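Local atomic coordinates of beta-L-arabinobiosidase (PDB entry 5MQR), a protein that is a multidomain glycoside hydrolase that probably helps break down plant pectin, with beta-L-arabinobiosidase and perhaps sialidase activity. Residues 451-456 with 597-602. Residues are numbered along the deposited sequence; the frame is centred on the assembly and turned at random.
Sequences QDKDPF and EPLAEY. With CA (calcium ion), chain J.
D452 and E597 meet at a calcium ion, set where strand 447-452, in the sialidase-like carbohydrate-binding-module region, ends beside the start of antiparallel strand 600-610. D452 grips the metal with both carboxylate oxygens, OD1 at 2.4 Å and OD2 at 2.6 Å. E597 gives one oxygen, OE1, at 2.7 Å from the calcium. The two carboxylates are turned 46° apart. The backbone O of D454, two waters and the backbone O of D457 complete the seven ligands. The ion probably offsets the charge of the two acids. A third water lies 2.8 Å from both E597 OE1 and the backbone O of D452 and links the two segments.

The second shell fixes these ligands. With CG swung away from the backbone N (chi1 -169°), the D452 carboxylate reaches the calcium, and its OD1 also accepts from D454 N, closing an Asx turn. T571 OG1 bonds to D452 OD2. D454 OD1 takes both a salt bridge from R58 and the N-H of F456, the latter closing a second Asx turn. E597 runs extended beyond CG, which passes P455 CA at 3.7 Å. E597 N donates to K453 O at 2.9 Å.

Farther along, D452 and A600 form a hydrogen-bonded antiparallel pair. Q451 and E601 are the next, non-hydrogen-bonded pair, with side chains lying side by side. Q451 NE2 donates to E601 OE2 at 2.7 Å. Replacing Q451 by alanine would probably leave E601 OE2 without this amide donor. The bond is fairly straight, 160° at the hydrogen, and E601 OE2 lies close to the amide plane of Q451.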
loop_
_atom_site.group_PDB
_atom_site.type_symbol
_atom_site.label_atom_id
_atom_site.label_comp_id
_atom_site.label_asym_id
_atom_site.label_seq_id
_atom_site.Cartn_x
_atom_site.Cartn_y
_atom_site.Cartn_z
ATOM N N GLN A 451 28.105 2.784 -14.432
ATOM C CA GLN A 451 29.167 3.171 -15.361
ATOM C C GLN A 451 28.787 4.486 -16.040
ATOM O O GLN A 451 27.613 4.794 -16.150
ATOM C CB GLN A 451 29.398 2.085 -16.393
ATOM C CG GLN A 451 29.974 0.800 -15.824
ATOM C CD GLN A 451 30.045 -0.327 -16.848
ATOM O OE1 GLN A 451 29.040 -0.688 -17.468
ATOM N NE2 GLN A 451 31.230 -0.895 -17.024
ATOM N N ASP A 452 29.796 5.268 -16.439
ATOM C CA ASP A 452 29.608 6.585 -17.033
ATOM C C ASP A 452 30.785 6.965 -17.975
ATOM O O ASP A 452 31.905 7.269 -17.512
ATOM C CB ASP A 452 29.465 7.627 -15.920
ATOM C CG ASP A 452 28.990 9.000 -16.419
ATOM O OD1 ASP A 452 29.058 9.316 -17.620
ATOM O OD2 ASP A 452 28.575 9.820 -15.583
ATOM N N LYS A 453 30.512 6.951 -19.278
ATOM C CA LYS A 453 31.431 7.505 -20.266
ATOM C C LYS A 453 30.752 8.584 -21.085
ATOM O O LYS A 453 31.231 8.926 -22.156
ATOM C CB LYS A 453 31.995 6.412 -21.183
ATOM C CG LYS A 453 30.937 5.726 -22.024
ATOM C CD LYS A 453 31.540 4.755 -23.019
ATOM C CE LYS A 453 32.130 3.529 -22.368
ATOM N NZ LYS A 453 32.134 2.415 -23.363
ATOM N N ASP A 454 29.672 9.148 -20.555
ATOM C CA ASP A 454 28.852 10.079 -21.296
ATOM C C ASP A 454 29.149 11.467 -20.783
ATOM O O ASP A 454 28.852 11.752 -19.637
ATOM C CB ASP A 454 27.359 9.759 -21.094
ATOM C CG ASP A 454 26.454 10.498 -22.099
ATOM O OD1 ASP A 454 26.838 11.605 -22.562
ATOM O OD2 ASP A 454 25.374 9.937 -22.455
ATOM N N PRO A 455 29.674 12.364 -21.641
ATOM C CA PRO A 455 29.909 13.745 -21.200
ATOM C C PRO A 455 28.671 14.550 -20.916
ATOM O O PRO A 455 28.783 15.632 -20.339
ATOM C CB PRO A 455 30.616 14.393 -22.403
ATOM C CG PRO A 455 31.095 13.251 -23.233
ATOM C CD PRO A 455 30.078 12.177 -23.044
ATOM N N PHE A 456 27.521 14.054 -21.367
ATOM C CA PHE A 456 26.278 14.783 -21.286
ATOM C C PHE A 456 25.209 14.122 -20.408
ATOM O O PHE A 456 24.096 14.596 -20.348
ATOM C CB PHE A 456 25.764 15.026 -22.712
ATOM C CG PHE A 456 26.729 15.803 -23.553
ATOM C CD1 PHE A 456 26.849 17.188 -23.394
ATOM C CD2 PHE A 456 27.559 15.156 -24.443
ATOM C CE1 PHE A 456 27.764 17.916 -24.127
ATOM C CE2 PHE A 456 28.475 15.883 -25.192
ATOM C CZ PHE A 456 28.574 17.261 -25.034
ATOM N N GLU A 597 33.583 10.674 -22.481
ATOM C CA GLU A 597 34.348 10.999 -21.267
ATOM C C GLU A 597 35.104 9.725 -20.991
ATOM O O GLU A 597 34.592 8.647 -21.285
ATOM C CB GLU A 597 33.421 11.228 -20.026
ATOM C CG GLU A 597 33.110 12.665 -19.649
ATOM C CD GLU A 597 32.205 12.817 -18.386
ATOM O OE1 GLU A 597 31.483 11.865 -17.865
ATOM O OE2 GLU A 597 32.242 13.980 -17.895
ATOM N N PRO A 598 36.259 9.809 -20.331
ATOM C CA PRO A 598 36.881 8.543 -19.890
ATOM C C PRO A 598 36.000 7.826 -18.864
ATOM O O PRO A 598 35.384 8.469 -18.019
ATOM C CB PRO A 598 38.215 8.986 -19.251
ATOM C CG PRO A 598 38.436 10.399 -19.726
ATOM C CD PRO A 598 37.054 10.984 -19.930
ATOM N N LEU A 599 35.966 6.503 -18.938
ATOM C CA LEU A 599 35.040 5.699 -18.141
ATOM C C LEU A 599 35.245 5.872 -16.645
ATOM O O LEU A 599 36.370 5.767 -16.168
ATOM C CB LEU A 599 35.221 4.225 -18.487
ATOM C CG LEU A 599 34.284 3.221 -17.808
ATOM C CD1 LEU A 599 32.828 3.468 -18.225
ATOM C CD2 LEU A 599 34.767 1.810 -18.167
ATOM N N ALA A 600 34.153 6.135 -15.922
ATOM C CA ALA A 600 34.132 6.091 -14.463
ATOM C C ALA A 600 33.143 5.026 -14.054
ATOM O O ALA A 600 32.039 4.952 -14.624
ATOM C CB ALA A 600 33.717 7.435 -13.880
ATOM N N GLU A 601 33.543 4.203 -13.077
ATOM C CA GLU A 601 32.707 3.148 -12.521
ATOM C C GLU A 601 32.569 3.325 -11.012
ATOM O O GLU A 601 33.527 3.685 -10.334
ATOM C CB GLU A 601 33.323 1.755 -12.755
ATOM C CG GLU A 601 33.777 1.459 -14.175
ATOM C CD GLU A 601 33.992 -0.030 -14.407
ATOM O OE1 GLU A 601 34.773 -0.666 -13.656
ATOM O OE2 GLU A 601 33.369 -0.569 -15.333
ATOM N N TYR A 602 31.385 3.001 -10.495
ATOM C CA TYR A 602 31.139 2.876 -9.049
ATOM C C TYR A 602 30.297 1.648 -8.789
ATOM O O TYR A 602 29.457 1.273 -9.603
ATOM C CB TYR A 602 30.433 4.118 -8.508
ATOM C CG TYR A 602 31.184 5.378 -8.836
ATOM C CD1 TYR A 602 32.239 5.810 -8.038
ATOM C CD2 TYR A 602 30.891 6.105 -9.997
ATOM C CE1 TYR A 602 32.961 6.959 -8.359
ATOM C CE2 TYR A 602 31.621 7.242 -10.328
ATOM C CZ TYR A 602 32.639 7.669 -9.501
ATOM O OH TYR A 602 33.336 8.800 -9.826
HETATM CA CA CA J . 28.838 11.727 -17.280
HETATM O O HOH W 1 32.164 9.727 -16.115
HETATM O O HOH W 2 28.450 14.120 -17.716
HETATM O O HOH W 3 28.631 12.796 -15.110
#